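Sts-2 protein (Mus musculus, PDB 3D4I) carries a histidine-phosphatase domain with acid-dependent phosphatase activity, the part seen here, and probably interferes with CBL-mediated down-regulation of receptor tyrosine kinases. Local coordinates at residues 101-104 against 105-109; 68-71 against 72-75; 173-176 against 177-181. One frame throughout, in Å; residues are numbered along the deposited sequence.

Contact 1. Residues 101-104 against 105-109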
ATOM      1  N   VAL A 101      10.616   6.677  12.839  1.00 16.65           N
ATOM      2  CA  VAL A 101      10.978   7.974  12.222  1.00 17.00           C
ATOM      3  C   VAL A 101      10.501   8.071  10.740  1.00 15.91           C
ATOM      4  O   VAL A 101      10.032   9.140  10.300  1.00 16.24           O
ATOM      5  CB  VAL A 101      12.504   8.334  12.376  1.00 17.41           C
ATOM      6  CG1 VAL A 101      12.800   9.684  11.777  1.00 20.44           C
ATOM      7  CG2 VAL A 101      12.930   8.371  13.840  1.00 17.28           C
ATOM      8  N   GLN A 102      10.579   6.965   9.991  1.00 14.21           N
ATOM      9  CA  GLN A 102      10.088   6.971   8.597  1.00 14.99           C
ATOM     10  C   GLN A 102       8.569   7.181   8.505  1.00 14.12           C
ATOM     11  O   GLN A 102       8.067   7.965   7.678  1.00 13.72           O
ATOM     12  CB  GLN A 102      10.492   5.693   7.857  1.00 14.65           C
ATOM     13  CG  GLN A 102      11.994   5.641   7.491  1.00 15.09           C
ATOM     14  CD  GLN A 102      12.385   4.314   6.872  1.00 17.26           C
ATOM     15  OE1 GLN A 102      11.932   3.236   7.304  1.00 19.54           O
ATOM     16  NE2 GLN A 102      13.263   4.380   5.866  1.00 21.41           N
ATOM     17  N   THR A 103       7.856   6.463   9.342  1.00 14.13           N
ATOM     18  CA  THR A 103       6.387   6.595   9.423  1.00 13.95           C
ATOM     19  C   THR A 103       6.052   8.062   9.723  1.00 14.37           C
ATOM     20  O   THR A 103       5.188   8.651   9.059  1.00 14.17           O
ATOM     21  CB  THR A 103       5.776   5.643  10.480  1.00 15.00           C
ATOM     22  OG1 THR A 103       6.106   4.283  10.195  1.00 13.44           O
ATOM     23  CG2 THR A 103       4.219   5.759  10.509  1.00 14.32           C
ATOM     24  N   ALA A 104       6.748   8.658  10.706  1.00 14.39           N
ATOM     25  CA  ALA A 104       6.525  10.059  11.053  1.00 15.54           C
ATOM     26  C   ALA A 104       6.749  10.986   9.857  1.00 16.23           C
ATOM     27  O   ALA A 104       5.916  11.846   9.581  1.00 17.05           O
ATOM     28  CB  ALA A 104       7.411  10.489  12.244  1.00 14.95           C
ATOM     29  N   LYS A 105       7.873  10.817   9.155  1.00 17.17           N
ATOM     30  CA  LYS A 105       8.186  11.641   7.983  1.00 18.50           C
ATOM     31  C   LYS A 105       7.091  11.536   6.916  1.00 17.90           C
ATOM     32  O   LYS A 105       6.638  12.541   6.392  1.00 18.16           O
ATOM     33  CB  LYS A 105       9.560  11.247   7.397  1.00 19.22           C
ATOM     34  CG  LYS A 105       9.955  11.966   6.068  1.00 21.62           C
ATOM     35  CD  LYS A 105      11.252  11.338   5.475  1.00 22.45           C
ATOM     36  CE  LYS A 105      11.852  12.118   4.313  1.00 24.99           C
ATOM     37  NZ  LYS A 105      12.993  11.329   3.738  1.00 30.69           N
ATOM     38  N   HIS A 106       6.660  10.315   6.595  1.00 17.22           N
ATOM     39  CA  HIS A 106       5.672  10.127   5.512  1.00 18.45           C
ATOM     40  C   HIS A 106       4.303  10.736   5.860  1.00 17.99           C
ATOM     41  O   HIS A 106       3.663  11.382   5.028  1.00 18.92           O
ATOM     42  CB  HIS A 106       5.568   8.635   5.149  1.00 18.40           C
ATOM     43  CG  HIS A 106       6.784   8.105   4.456  1.00 19.73           C
ATOM     44  ND1 HIS A 106       7.259   8.632   3.271  1.00 21.15           N
ATOM     45  CD2 HIS A 106       7.621   7.085   4.777  1.00 20.03           C
ATOM     46  CE1 HIS A 106       8.340   7.966   2.900  1.00 22.36           C
ATOM     47  NE2 HIS A 106       8.586   7.030   3.803  1.00 22.70           N
ATOM     48  N   ILE A 107       3.877  10.574   7.106  1.00 17.44           N
ATOM     49  CA  ILE A 107       2.665  11.254   7.579  1.00 17.25           C
ATOM     50  C   ILE A 107       2.780  12.785   7.414  1.00 17.99           C
ATOM     51  O   ILE A 107       1.884  13.413   6.845  1.00 18.03           O
ATOM     52  CB  ILE A 107       2.348  10.883   9.054  1.00 16.86           C
ATOM     53  CG1 ILE A 107       1.951   9.408   9.173  1.00 17.93           C
ATOM     54  CG2 ILE A 107       1.252  11.782   9.637  1.00 15.80           C
ATOM     55  CD1 ILE A 107       1.862   8.921  10.617  1.00 17.11           C
ATOM     56  N   LEU A 108       3.875  13.369   7.906  1.00 18.13           N
ATOM     57  CA  LEU A 108       4.103  14.812   7.798  1.00 19.76           C
ATOM     58  C   LEU A 108       4.159  15.330   6.359  1.00 21.09           C
ATOM     59  O   LEU A 108       3.679  16.429   6.080  1.00 20.72           O
ATOM     60  CB  LEU A 108       5.379  15.212   8.534  1.00 20.68           C
ATOM     61  CG  LEU A 108       5.316  15.340  10.065  1.00 21.55           C
ATOM     62  CD1 LEU A 108       6.733  15.295  10.595  1.00 24.41           C
ATOM     63  CD2 LEU A 108       4.626  16.649  10.484  1.00 23.86           C
ATOM     64  N   GLU A 109       4.766  14.557   5.455  1.00 22.26           N
ATOM     65  CA  GLU A 109       4.845  14.932   4.044  1.00 23.36           C
ATOM     66  C   GLU A 109       3.449  15.029   3.433  1.00 23.23           C
ATOM     67  O   GLU A 109       3.128  16.008   2.737  1.00 22.45           O
ATOM     68  CB  GLU A 109       5.770  13.989   3.276  1.00 24.35           C
ATOM     69  CG  GLU A 109       7.237  14.377   3.399  1.00 26.15           C
ATOM     70  CD  GLU A 109       8.198  13.314   2.854  1.00 27.49           C
ATOM     71  OE1 GLU A 109       7.750  12.334   2.209  1.00 33.77           O
ATOM     72  OE2 GLU A 109       9.413  13.466   3.083  1.00 34.46           O
TER
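With chi1 at -58°, Thr103 holds OG1 beside its own backbone N and swings its methyl CG2 round to its carbonyl side, facing the next turn, while Ile107, with chi1 at -67°, lays CG1 beside its own N, from which the extended chain carries CD1 to that methyl. The two branches meet at an oblique angle, Thr103 CG2 lying 3.9 Å from Ile107 CD1. Beneath them the backbone closes the same i to i+4 step: Ile107 N gives its hydrogen to Thr103 O at 3.0 Å in a nearly straight bond of 172°. Ile107 CG1 also sits close to Thr103 O, at 3.3 Å, so this carbonyl is covered by both the amide and the methylene of one residue. One residue earlier the pattern recurs with an aromatic group: Gln102 O accepts from His106 N at 2.9 Å and has the ring carbon CD2 of His106 3.1 Å away. Ala104 O takes Leu108 N at 3.0 Å, and the Leu108 side chain passes alongside the same oxygen, with CG at 3.6 Å. All of this lies on helix 98-111, the helical arm of the beta-alpha-beta crossover that leads from strand 89-94 to its parallel neighbour 119-121 in the histidine phosphatase fold. Ala104 and Leu108 face Ile119 of that second strand, and Ile107 rests on Leu198 of strand 196-201. The polar ends lead away from the contact: Thr103 OG1 gives its proton to Arg99 O and accepts from Gly18 N, two bonds that fix the rotation of the side chain, and Gln102 OE1 accepts from Leu67 N. Lys105 runs out fully extended, and its ammonium group makes a cation-pi contact with Phe151.

Contact 2. Residues 68-71 against 72-75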
ATOM      1  N   SER A  68       8.790  -1.332   4.688  1.00 12.91           N
ATOM      2  CA  SER A  68       8.626  -1.877   3.330  1.00 12.86           C
ATOM      3  C   SER A  68       7.959  -0.845   2.455  1.00 13.11           C
ATOM      4  O   SER A  68       7.462   0.180   2.958  1.00 13.71           O
ATOM      5  CB  SER A  68       7.752  -3.120   3.386  1.00 12.67           C
ATOM      6  OG  SER A  68       6.438  -2.755   3.824  1.00 13.29           O
ATOM      7  N   SER A  69       7.919  -1.098   1.146  1.00 12.53           N
ATOM      8  CA  SER A  69       7.153  -0.239   0.235  1.00 12.75           C
ATOM      9  C   SER A  69       5.681  -0.116   0.675  1.00 12.89           C
ATOM     10  O   SER A  69       5.085   0.963   0.613  1.00 12.17           O
ATOM     11  CB  SER A  69       7.227  -0.816  -1.180  1.00 12.53           C
ATOM     12  OG  SER A  69       8.593  -0.813  -1.609  1.00 16.38           O
ATOM     13  N   CYS A  70       5.111  -1.222   1.138  1.00 13.39           N
ATOM     14  CA  CYS A  70       3.720  -1.220   1.620  1.00 13.62           C
ATOM     15  C   CYS A  70       3.592  -0.385   2.918  1.00 14.30           C
ATOM     16  O   CYS A  70       2.629   0.359   3.075  1.00 15.06           O
ATOM     17  CB  CYS A  70       3.251  -2.651   1.857  1.00 14.22           C
ATOM     18  SG  CYS A  70       1.509  -2.785   2.319  1.00 16.25           S
ATOM     19  N   GLY A  71       4.571  -0.481   3.820  1.00 13.55           N
ATOM     20  CA  GLY A  71       4.569   0.369   5.042  1.00 13.90           C
ATOM     21  C   GLY A  71       4.584   1.858   4.711  1.00 14.13           C
ATOM     22  O   GLY A  71       3.917   2.671   5.368  1.00 14.30           O
ATOM     23  N   ILE A  72       5.376   2.224   3.711  1.00 13.61           N
ATOM     24  CA  ILE A  72       5.421   3.616   3.228  1.00 13.95           C
ATOM     25  C   ILE A  72       4.061   4.037   2.699  1.00 13.86           C
ATOM     26  O   ILE A  72       3.607   5.140   2.997  1.00 13.83           O
ATOM     27  CB  ILE A  72       6.503   3.810   2.115  1.00 13.58           C
ATOM     28  CG1 ILE A  72       7.913   3.588   2.697  1.00 12.71           C
ATOM     29  CG2 ILE A  72       6.391   5.205   1.479  1.00 14.74           C
ATOM     30  CD1 ILE A  72       9.024   3.334   1.601  1.00 15.09           C
ATOM     31  N   PHE A  73       3.439   3.184   1.874  1.00 12.86           N
ATOM     32  CA  PHE A  73       2.069   3.421   1.404  1.00 13.64           C
ATOM     33  C   PHE A  73       1.088   3.610   2.580  1.00 13.39           C
ATOM     34  O   PHE A  73       0.288   4.550   2.555  1.00 12.60           O
ATOM     35  CB  PHE A  73       1.609   2.305   0.431  1.00 14.53           C
ATOM     36  CG  PHE A  73       0.155   1.884   0.604  1.00 16.09           C
ATOM     37  CD1 PHE A  73      -0.889   2.679   0.097  1.00 14.25           C
ATOM     38  CD2 PHE A  73      -0.161   0.695   1.257  1.00 17.13           C
ATOM     39  CE1 PHE A  73      -2.230   2.283   0.258  1.00 15.19           C
ATOM     40  CE2 PHE A  73      -1.520   0.281   1.419  1.00 15.75           C
ATOM     41  CZ  PHE A  73      -2.541   1.098   0.922  1.00 13.92           C
ATOM     42  N   GLN A  74       1.147   2.734   3.598  1.00 13.02           N
ATOM     43  CA  GLN A  74       0.234   2.843   4.734  1.00 13.23           C
ATOM     44  C   GLN A  74       0.413   4.181   5.461  1.00 13.55           C
ATOM     45  O   GLN A  74      -0.564   4.840   5.788  1.00 13.20           O
ATOM     46  CB  GLN A  74       0.417   1.675   5.709  1.00 13.16           C
ATOM     47  CG  GLN A  74       0.166   0.295   5.054  1.00 12.90           C
ATOM     48  CD  GLN A  74       0.728  -0.828   5.896  1.00 12.58           C
ATOM     49  OE1 GLN A  74       1.672  -0.631   6.656  1.00 12.87           O
ATOM     50  NE2 GLN A  74       0.137  -1.998   5.779  1.00 12.22           N
ATOM     51  N   ALA A  75       1.664   4.581   5.679  1.00 12.87           N
ATOM     52  CA  ALA A  75       1.982   5.818   6.389  1.00 13.20           C
ATOM     53  C   ALA A  75       1.489   7.038   5.618  1.00 14.31           C
ATOM     54  O   ALA A  75       0.846   7.932   6.192  1.00 13.39           O
ATOM     55  CB  ALA A  75       3.521   5.911   6.642  1.00 12.52           C
TER
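Gln74 packs tightly back over the peptide of Cys70. Its amide N bonds to Cys70 O at 2.8 Å and its CG presses on the same oxygen at 3.2 Å. The extended side chain then runs past Gly71, Gln74 OE1 lying 3.5 Å from Gly71 CA. The carboxamide is held at both ends, OE1 by Glu19 N and NE2 by His260 NE2, which fixes the plane of this buried group. The Phe73 side is looser. Cys70 carries SG anti to its backbone N (chi1 -175°), and the sulfur reaches the ring only at its edge, 4.0 Å from Phe73 CD2, in a Cys sulfur-aromatic contact. Phe73 CD2 also lies 3.3 Å from Cys70 O, which sits near the ring plane, and chi1 of Phe73, 141°, is well away from a staggered value. This ring remains partly exposed although it stacks on Phe73 of the second subunit. Ile72, also partly exposed, brings CG1 to 3.4 Å from Ser68 O. At the first turn, Ser68 OG accepts from Gly71 N at 2.9 Å and hydrogen-bonds to Glu19 OE1 as well: a serine N-cap opening helix 69-85, whose first turns here also form part of the dimer interface.

Contact 3. Residues 173-176 against 177-181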
ATOM      1  N   ASP A 173       7.705  -3.443  34.629  1.00 24.52           N
ATOM      2  CA  ASP A 173       7.456  -2.317  35.547  1.00 25.26           C
ATOM      3  C   ASP A 173       8.299  -1.076  35.224  1.00 24.51           C
ATOM      4  O   ASP A 173       7.798   0.059  35.246  1.00 24.85           O
ATOM      5  CB  ASP A 173       7.635  -2.725  37.024  1.00 25.43           C
ATOM      6  CG  ASP A 173       6.534  -3.665  37.522  1.00 28.16           C
ATOM      7  OD1 ASP A 173       5.415  -3.689  36.955  1.00 31.58           O
ATOM      8  OD2 ASP A 173       6.789  -4.400  38.500  1.00 31.53           O
ATOM      9  N   GLN A 174       9.575  -1.297  34.927  1.00 24.14           N
ATOM     10  CA  GLN A 174      10.481  -0.210  34.550  1.00 23.45           C
ATOM     11  C   GLN A 174      10.107   0.404  33.214  1.00 22.93           C
ATOM     12  O   GLN A 174      10.125   1.655  33.065  1.00 21.57           O
ATOM     13  CB  GLN A 174      11.917  -0.704  34.520  1.00 23.80           C
ATOM     14  CG  GLN A 174      12.482  -0.853  35.927  1.00 25.21           C
ATOM     15  CD  GLN A 174      13.808  -1.554  35.967  1.00 27.90           C
ATOM     16  OE1 GLN A 174      14.126  -2.354  35.097  1.00 27.66           O
ATOM     17  NE2 GLN A 174      14.598  -1.266  37.004  1.00 29.55           N
ATOM     18  N   TYR A 175       9.778  -0.473  32.253  1.00 22.11           N
ATOM     19  CA  TYR A 175       9.274  -0.043  30.934  1.00 21.65           C
ATOM     20  C   TYR A 175       8.043   0.866  31.049  1.00 21.73           C
ATOM     21  O   TYR A 175       8.022   1.961  30.484  1.00 21.84           O
ATOM     22  CB  TYR A 175       8.958  -1.261  30.038  1.00 21.07           C
ATOM     23  CG  TYR A 175       8.108  -0.888  28.836  1.00 20.50           C
ATOM     24  CD1 TYR A 175       8.650  -0.174  27.780  1.00 18.73           C
ATOM     25  CD2 TYR A 175       6.751  -1.227  28.781  1.00 19.32           C
ATOM     26  CE1 TYR A 175       7.876   0.190  26.689  1.00 20.24           C
ATOM     27  CE2 TYR A 175       5.962  -0.859  27.699  1.00 19.39           C
ATOM     28  CZ  TYR A 175       6.535  -0.160  26.651  1.00 20.00           C
ATOM     29  OH  TYR A 175       5.775   0.236  25.573  1.00 20.73           O
ATOM     30  N   VAL A 176       7.001   0.396  31.736  1.00 21.89           N
ATOM     31  CA  VAL A 176       5.765   1.196  31.849  1.00 22.33           C
ATOM     32  C   VAL A 176       6.015   2.529  32.571  1.00 22.51           C
ATOM     33  O   VAL A 176       5.413   3.561  32.230  1.00 22.44           O
ATOM     34  CB  VAL A 176       4.556   0.405  32.466  1.00 22.57           C
ATOM     35  CG1 VAL A 176       4.177  -0.768  31.552  1.00 21.71           C
ATOM     36  CG2 VAL A 176       4.849  -0.085  33.871  1.00 22.31           C
ATOM     37  N   GLU A 177       6.927   2.499  33.540  1.00 22.84           N
ATOM     38  CA  GLU A 177       7.312   3.704  34.278  1.00 23.17           C
ATOM     39  C   GLU A 177       8.009   4.713  33.378  1.00 22.09           C
ATOM     40  O   GLU A 177       7.628   5.868  33.391  1.00 22.04           O
ATOM     41  CB  GLU A 177       8.160   3.374  35.519  1.00 23.32           C
ATOM     42  CG  GLU A 177       8.568   4.616  36.357  1.00 27.66           C
ATOM     43  CD  GLU A 177       7.391   5.456  36.855  1.00 31.83           C
ATOM     44  OE1 GLU A 177       6.209   5.014  36.786  1.00 32.96           O
ATOM     45  OE2 GLU A 177       7.657   6.581  37.324  1.00 35.68           O
ATOM     46  N   ARG A 178       8.984   4.289  32.565  1.00 21.49           N
ATOM     47  CA  ARG A 178       9.642   5.268  31.662  1.00 21.68           C
ATOM     48  C   ARG A 178       8.737   5.816  30.552  1.00 21.17           C
ATOM     49  O   ARG A 178       8.942   6.936  30.073  1.00 21.41           O
ATOM     50  CB  ARG A 178      11.000   4.787  31.116  1.00 21.99           C
ATOM     51  CG  ARG A 178      11.002   3.491  30.333  1.00 23.47           C
ATOM     52  CD  ARG A 178      10.899   3.717  28.814  1.00 24.24           C
ATOM     53  NE  ARG A 178      11.393   2.539  28.093  1.00 23.52           N
ATOM     54  CZ  ARG A 178      11.118   2.242  26.831  1.00 20.03           C
ATOM     55  NH1 ARG A 178      10.330   3.030  26.102  1.00 18.07           N
ATOM     56  NH2 ARG A 178      11.635   1.139  26.304  1.00 17.69           N
ATOM     57  N   CYS A 179       7.728   5.040  30.152  1.00 21.54           N
ATOM     58  CA  CYS A 179       6.748   5.535  29.184  1.00 20.86           C
ATOM     59  C   CYS A 179       5.888   6.600  29.847  1.00 20.83           C
ATOM     60  O   CYS A 179       5.563   7.619  29.234  1.00 20.94           O
ATOM     61  CB  CYS A 179       5.874   4.394  28.673  1.00 20.91           C
ATOM     62  SG  CYS A 179       6.778   3.275  27.585  1.00 20.33           S
ATOM     63  N   ALA A 180       5.502   6.349  31.095  1.00 20.84           N
ATOM     64  CA  ALA A 180       4.723   7.311  31.872  1.00 21.04           C
ATOM     65  C   ALA A 180       5.477   8.623  32.014  1.00 21.19           C
ATOM     66  O   ALA A 180       4.921   9.703  31.777  1.00 21.66           O
ATOM     67  CB  ALA A 180       4.350   6.728  33.260  1.00 21.44           C
ATOM     68  N   VAL A 181       6.748   8.532  32.389  1.00 20.96           N
ATOM     69  CA  VAL A 181       7.574   9.716  32.623  1.00 21.24           C
ATOM     70  C   VAL A 181       7.756  10.526  31.338  1.00 20.81           C
ATOM     71  O   VAL A 181       7.683  11.759  31.353  1.00 19.34           O
ATOM     72  CB  VAL A 181       8.931   9.303  33.242  1.00 21.48           C
ATOM     73  CG1 VAL A 181       9.932  10.438  33.204  1.00 21.96           C
ATOM     74  CG2 VAL A 181       8.705   8.792  34.680  1.00 22.47           C
TER
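Arg178 NH2 is gripped by Glu170 OE2 in a salt bridge and by Glu127 O in a hydrogen bond, while it sits in the plane of the Tyr175 ring, 3.6 Å from CD1 at the edge. NH1 of the same guanidinium bonds to the carbonyls of Phe126 and Gly124, so four oxygens hold the buried guanidinium and fix its rotation. The ring and guanidinium planes stand 83° apart. Tyr175 CD1 lies 3.5 Å above the guanidinium plane over its centre, so the edge of the ring meets the face of the cation and the pi face of Tyr175 is left to other partners. Arg178 gets there by placing CG between its own N and carbonyl carbon (chi1 58°), which brings that carbon to 3.4 Å from Tyr175 O before the bend at chi2 turns the guanidinium onto the edge of the ring. Cys179 takes one face of the ring: its SG stands 3.8 Å from the Tyr175 ring centroid, 30° off the normal, and 3.4 Å from CE1. Below it Cys179 N bonds to Tyr175 O at 3.1 Å. The ring also stacks with Trp128, and its OH hydrogen-bonds to Ser208 OG. Glu177 and Gln174, by contrast, lie exposed. Asp173, Gln174 and Glu177 on the outer side and buried Tyr175, Arg178 and Cys179 on the inner mark an amphipathic helix, here 172-187 of the histidine phosphatase domain, with an i to i+4 Cys sulfur-aromatic contact on its inner side.

From the N terminus the chain meets contact 2 first, at the start of helix 69-85, then contact 1 inside helix 98-111, and last contact 3 in helix 172-187. Each closes only turns of its own helix; they follow in series, without nesting or crossing. Contacts 1 and 2 touch: His106 CE1 packs on Ile72 CG2 at 3.7 Å, and Thr103 CG2 on Ala75 CB at 3.9 Å, which joins the dimer-interface helix to the crossover helix beside the sheet. Contact 3 stands apart, its nearest atoms about 14 Å from contact 1, and lies across the centre of the chain from contact 2.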